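RNA pseudouridylate synthase domain-containing protein 4 (Homo sapiens, PDB 5UBA) isomerises uridine to pseudouridine in mitochondrial RNAs, including a site in 16S rRNA needed for assembly of a functional mitochondrial ribosome. Local coordinates at residues V172-Q176 against Q200-H204; P212-D216 against P227-S231. All coordinates share one frame; numbering follows the deposited sequence.

Contact 1 (V172-Q176 against Q200-H204)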
loop_
_atom_site.group_PDB
_atom_site.type_symbol
_atom_site.label_atom_id
_atom_site.label_comp_id
_atom_site.label_asym_id
_atom_site.label_seq_id
_atom_site.Cartn_x
_atom_site.Cartn_y
_atom_site.Cartn_z
ATOM N N VAL A 172 -5.008 -7.599 -16.200
ATOM C CA VAL A 172 -4.244 -6.434 -16.653
ATOM C C VAL A 172 -3.778 -5.693 -15.393
ATOM O O VAL A 172 -4.567 -5.503 -14.477
ATOM C CB VAL A 172 -5.106 -5.518 -17.549
ATOM C CG1 VAL A 172 -4.361 -4.239 -17.905
ATOM C CG2 VAL A 172 -5.520 -6.276 -18.813
ATOM N N ALA A 173 -2.485 -5.363 -15.345
ATOM C CA ALA A 173 -1.883 -4.724 -14.171
ATOM C C ALA A 173 -0.848 -3.728 -14.650
ATOM O O ALA A 173 0.069 -4.086 -15.394
ATOM C CB ALA A 173 -1.240 -5.775 -13.280
ATOM N N VAL A 174 -0.995 -2.474 -14.226
ATOM C CA VAL A 174 -0.129 -1.392 -14.629
ATOM C C VAL A 174 0.200 -0.537 -13.412
ATOM O O VAL A 174 -0.691 -0.016 -12.735
ATOM C CB VAL A 174 -0.829 -0.523 -15.663
ATOM C CG1 VAL A 174 0.043 0.645 -16.068
ATOM C CG2 VAL A 174 -1.226 -1.386 -16.856
ATOM N N THR A 175 1.498 -0.376 -13.175
ATOM C CA THR A 175 2.046 0.445 -12.091
ATOM C C THR A 175 3.033 1.438 -12.659
ATOM O O THR A 175 4.014 1.021 -13.283
ATOM C CB THR A 175 2.806 -0.459 -11.105
ATOM O OG1 THR A 175 1.926 -1.462 -10.598
ATOM C CG2 THR A 175 3.387 0.351 -9.953
ATOM N N GLN A 176 2.808 2.728 -12.450
ATOM C CA GLN A 176 3.798 3.752 -12.768
ATOM C C GLN A 176 4.688 3.909 -11.551
ATOM O O GLN A 176 4.207 3.811 -10.414
ATOM C CB GLN A 176 3.125 5.071 -13.148
ATOM C CG GLN A 176 2.290 4.875 -14.406
ATOM C CD GLN A 176 1.508 6.083 -14.858
ATOM O OE1 GLN A 176 1.624 7.188 -14.314
ATOM N NE2 GLN A 176 0.706 5.877 -15.898
ATOM N N GLN A 200 -0.472 -5.769 -6.399
ATOM C CA GLN A 200 0.223 -5.424 -7.631
ATOM C C GLN A 200 1.495 -4.630 -7.397
ATOM O O GLN A 200 2.460 -4.857 -8.079
ATOM C CB GLN A 200 -0.683 -4.749 -8.663
ATOM C CG GLN A 200 -1.017 -3.296 -8.502
ATOM C CD GLN A 200 -1.648 -2.764 -9.782
ATOM O OE1 GLN A 200 -2.778 -3.131 -10.081
ATOM N NE2 GLN A 200 -0.934 -1.922 -10.542
ATOM N N LEU A 201 1.507 -3.697 -6.455
ATOM C CA LEU A 201 2.733 -2.908 -6.207
ATOM C C LEU A 201 3.884 -3.781 -5.738
ATOM O O LEU A 201 5.036 -3.624 -6.195
ATOM C CB LEU A 201 2.505 -1.768 -5.202
ATOM C CG LEU A 201 1.431 -0.752 -5.593
ATOM C CD1 LEU A 201 1.316 0.318 -4.531
ATOM C CD2 LEU A 201 1.700 -0.154 -6.959
ATOM N N ARG A 202 3.577 -4.675 -4.810
ATOM C CA ARG A 202 4.581 -5.581 -4.275
ATOM C C ARG A 202 5.117 -6.533 -5.315
ATOM O O ARG A 202 6.326 -6.759 -5.385
ATOM C CB ARG A 202 4.016 -6.331 -3.069
ATOM C CG ARG A 202 3.727 -5.418 -1.900
ATOM C CD ARG A 202 2.823 -6.086 -0.895
ATOM N NE ARG A 202 3.509 -7.148 -0.190
ATOM C CZ ARG A 202 2.946 -7.915 0.739
ATOM N NH1 ARG A 202 1.675 -7.722 1.074
ATOM N NH2 ARG A 202 3.653 -8.870 1.336
ATOM N N VAL A 203 4.227 -7.093 -6.115
ATOM C CA VAL A 203 4.609 -8.085 -7.143
ATOM C C VAL A 203 5.342 -7.386 -8.283
ATOM O O VAL A 203 6.405 -7.843 -8.721
ATOM C CB VAL A 203 3.384 -8.880 -7.607
ATOM C CG1 VAL A 203 3.692 -9.795 -8.801
ATOM C CG2 VAL A 203 2.832 -9.690 -6.438
ATOM N N HIS A 204 4.847 -6.250 -8.736
ATOM C CA HIS A 204 5.559 -5.534 -9.792
ATOM C C HIS A 204 6.953 -5.088 -9.358
ATOM O O HIS A 204 7.914 -5.197 -10.117
ATOM C CB HIS A 204 4.740 -4.350 -10.266
ATOM C CG HIS A 204 3.706 -4.709 -11.279
ATOM N ND1 HIS A 204 2.776 -3.803 -11.721
ATOM C CD2 HIS A 204 3.510 -5.842 -11.994
ATOM C CE1 HIS A 204 2.040 -4.366 -12.671
ATOM N NE2 HIS A 204 2.459 -5.605 -12.851
#
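Thr-175 and His-204 meet at a short hydrogen bond, OG1 of the threonine lying 2.7 Å from ND1 of the histidine. The same hydroxyl oxygen also accepts a bond from Gln-200, whose NE2 sits 2.9 Å from Thr-175 OG1 with an N-H...O angle of 151°; the oxygen is tilted slightly out of the glutamine's amide plane. One buried hydroxyl is therefore gripped by two residues four apart on the helix. NE2 of Gln-200 also makes a weak bond to the backbone O of Val-174, with an N-H...O angle of only 132°, and thus spans two successive residues of the other chain segment.

The threonine divides its branches between two tasks. With OG1 anti to the carbonyl carbon (chi1 -58°), CG2 is sent to the Leu-201 side, and there CG2 packs tightly on CD2 of Leu-201 at 3.5 Å. His-204 turns the edge of its ring to the backbone: Ala-173 C and Val-174 N lie near the ring plane, and CE1 comes 3.4 Å from Ala-173 O. The methyl CB of Ala-173 adds a contact of 3.6 Å to His-204 CE1.

Second-shell bonds hold the Gln-200 amide and the His-204 ring in place. OE1 of Gln-200 accepts from Ile-197 N and is bonded to Thr-195 OG1, which leaves its NE2 turned to the threonine, while His-204 NE2 bonds to Ile-132 O, pinning the imidazole at both nitrogens.

This buried contact seats the first turn of helix 200-209 against the start of strand 175-182 and the residues leading into it, within the catalytic domain of an RluA-family synthase. Strand 175-182 runs antiparallel between strands 127-130 and 186-193; Leu-201 rests on Leu-191 and Pro-193 of the latter, and Ile-134 of strand 134-135 packs against Ala-173, Gln-200 and His-204.

Contact 2 (P212-D216 against P227-S231)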
loop_
_atom_site.group_PDB
_atom_site.type_symbol
_atom_site.label_atom_id
_atom_site.label_comp_id
_atom_site.label_asym_id
_atom_site.label_seq_id
_atom_site.Cartn_x
_atom_site.Cartn_y
_atom_site.Cartn_z
ATOM N N PRO A 212 12.376 -5.539 -4.251
ATOM C CA PRO A 212 11.265 -5.755 -3.317
ATOM C C PRO A 212 11.185 -4.672 -2.260
ATOM O O PRO A 212 12.180 -4.065 -1.861
ATOM C CB PRO A 212 11.566 -7.105 -2.679
ATOM C CG PRO A 212 13.036 -7.272 -2.842
ATOM C CD PRO A 212 13.438 -6.544 -4.095
ATOM N N ILE A 213 9.973 -4.431 -1.791
ATOM C CA ILE A 213 9.794 -3.478 -0.707
ATOM C C ILE A 213 10.477 -3.990 0.559
ATOM O O ILE A 213 10.443 -5.200 0.840
ATOM C CB ILE A 213 8.286 -3.246 -0.480
ATOM C CG1 ILE A 213 7.651 -2.643 -1.745
ATOM C CG2 ILE A 213 8.027 -2.362 0.725
ATOM C CD1 ILE A 213 6.176 -2.414 -1.627
ATOM N N LEU A 214 11.068 -3.068 1.319
ATOM C CA LEU A 214 11.683 -3.373 2.599
ATOM C C LEU A 214 10.629 -4.004 3.515
ATOM O O LEU A 214 9.542 -3.437 3.685
ATOM C CB LEU A 214 12.236 -2.118 3.258
ATOM C CG LEU A 214 12.906 -2.289 4.624
ATOM C CD1 LEU A 214 14.136 -3.182 4.559
ATOM C CD2 LEU A 214 13.284 -0.925 5.165
ATOM N N GLY A 215 10.934 -5.177 4.057
ATOM C CA GLY A 215 9.992 -5.882 4.901
ATOM C C GLY A 215 9.080 -6.830 4.186
ATOM O O GLY A 215 8.265 -7.451 4.821
ATOM N N ASP A 216 9.205 -6.949 2.859
ATOM C CA ASP A 216 8.336 -7.842 2.113
ATOM C C ASP A 216 8.894 -9.268 2.110
ATOM O O ASP A 216 9.450 -9.724 1.124
ATOM C CB ASP A 216 8.088 -7.350 0.683
ATOM C CG ASP A 216 6.870 -7.991 0.078
ATOM O OD1 ASP A 216 6.415 -9.050 0.582
ATOM O OD2 ASP A 216 6.301 -7.399 -0.868
ATOM N N PRO A 227 12.417 -15.103 5.623
ATOM C CA PRO A 227 12.591 -13.663 5.801
ATOM C C PRO A 227 13.395 -13.030 4.682
ATOM O O PRO A 227 14.269 -13.683 4.069
ATOM C CB PRO A 227 13.347 -13.547 7.132
ATOM C CG PRO A 227 13.207 -14.857 7.790
ATOM C CD PRO A 227 13.073 -15.874 6.698
ATOM N N GLN A 228 13.081 -11.786 4.354
ATOM C CA GLN A 228 13.823 -11.053 3.341
ATOM C C GLN A 228 15.319 -11.011 3.661
ATOM O O GLN A 228 15.707 -10.692 4.779
ATOM C CB GLN A 228 13.255 -9.640 3.252
ATOM C CG GLN A 228 13.930 -8.734 2.281
ATOM C CD GLN A 228 13.214 -7.410 2.185
ATOM O OE1 GLN A 228 13.168 -6.642 3.158
ATOM N NE2 GLN A 228 12.647 -7.144 1.033
ATOM N N LYS A 229 16.144 -11.332 2.671
ATOM C CA LYS A 229 17.607 -11.278 2.807
ATOM C C LYS A 229 18.097 -9.860 2.573
ATOM O O LYS A 229 17.793 -9.257 1.537
ATOM C CB LYS A 229 18.264 -12.259 1.824
ATOM C CG LYS A 229 17.810 -13.700 1.986
ATOM N N LEU A 230 18.801 -9.312 3.559
ATOM C CA LEU A 230 19.354 -7.969 3.507
ATOM C C LEU A 230 20.872 -8.058 3.615
ATOM O O LEU A 230 21.411 -8.981 4.250
ATOM C CB LEU A 230 18.795 -7.133 4.653
ATOM C CG LEU A 230 17.280 -6.884 4.562
ATOM C CD1 LEU A 230 16.851 -6.118 5.810
ATOM C CD2 LEU A 230 16.892 -6.118 3.307
ATOM N N SER A 231 21.544 -7.104 2.981
ATOM C CA SER A 231 22.998 -7.064 2.953
ATOM C C SER A 231 23.542 -6.702 4.318
ATOM O O SER A 231 22.834 -6.141 5.160
ATOM C CB SER A 231 23.493 -6.059 1.907
ATOM O OG SER A 231 23.399 -4.714 2.354
#
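Gln-228 reaches across to the turn at Ile-213 to Asp-216 and meets it with both ends of its amide. Its NE2 donates to the backbone O of Ile-213 at 2.9 Å, and its OE1 accepts from the backbone N of Gly-215 at 2.8 Å with an N-H...O angle of 161°. The side chain stretches that far because CG stands anti to the backbone N (chi1 178°) and the chain stays extended beyond it.

The turn is a type II beta turn, closed by Asp-216 N bonding to Ile-213 O. That carbonyl oxygen thus takes two donors, Gln-228 NE2 and Asp-216 N, which arrive from opposite faces of its plane; the glutamine's N-H comes from above the plane. Gly-215 occupies the third position, with phi 90°, where a CB would jam against the preceding carbonyl. Were Gln-228 cut back to an alanine, Gly-215 N and one face of the Ile-213 carbonyl would probably lose their mates and a gap would open between the two loop segments.

Van der Waals contacts flank the amide. CB and CG of Pro-212 each lie 3.9 Å from Gln-228 NE2, and CD1 of Leu-214 is equally far from OE1. In the one apolar pair, the side chains of Leu-214 and Leu-230 cross at about a right angle, with Leu-214 CD1 4.2 Å from Leu-230 CD1.

NE2 of Gln-228 also hydrogen-bonds Ser-220 OG, and the backbone N of Gln-228 bonds His-217 ND1; Ser-220 and His-217 both belong to the calcium site, and the calcium ion lies about 6 Å from the Gln-228 side chain. Val-120 of strand 112-120 packs on both Gln-228 and Leu-230.

How the contacts relate
Contact 1 closes before contact 2 opens along the chain, and their centres are about 18 Å apart. Helix 200-209 joins them: it opens in contact 1, and the loop after it, running to helix 232-238, holds both segments of contact 2. Arg-202 bridges the two directly, its NH2 making a salt bridge to Asp-216 OD1 while its CG packs on Ile-213 CD1. The side chain of Asp-83, assigned as active site by similarity, lies about 8 Å from that of Leu-201 and about 9 Å from that of Asp-216, which places both contacts near the probable catalytic centre.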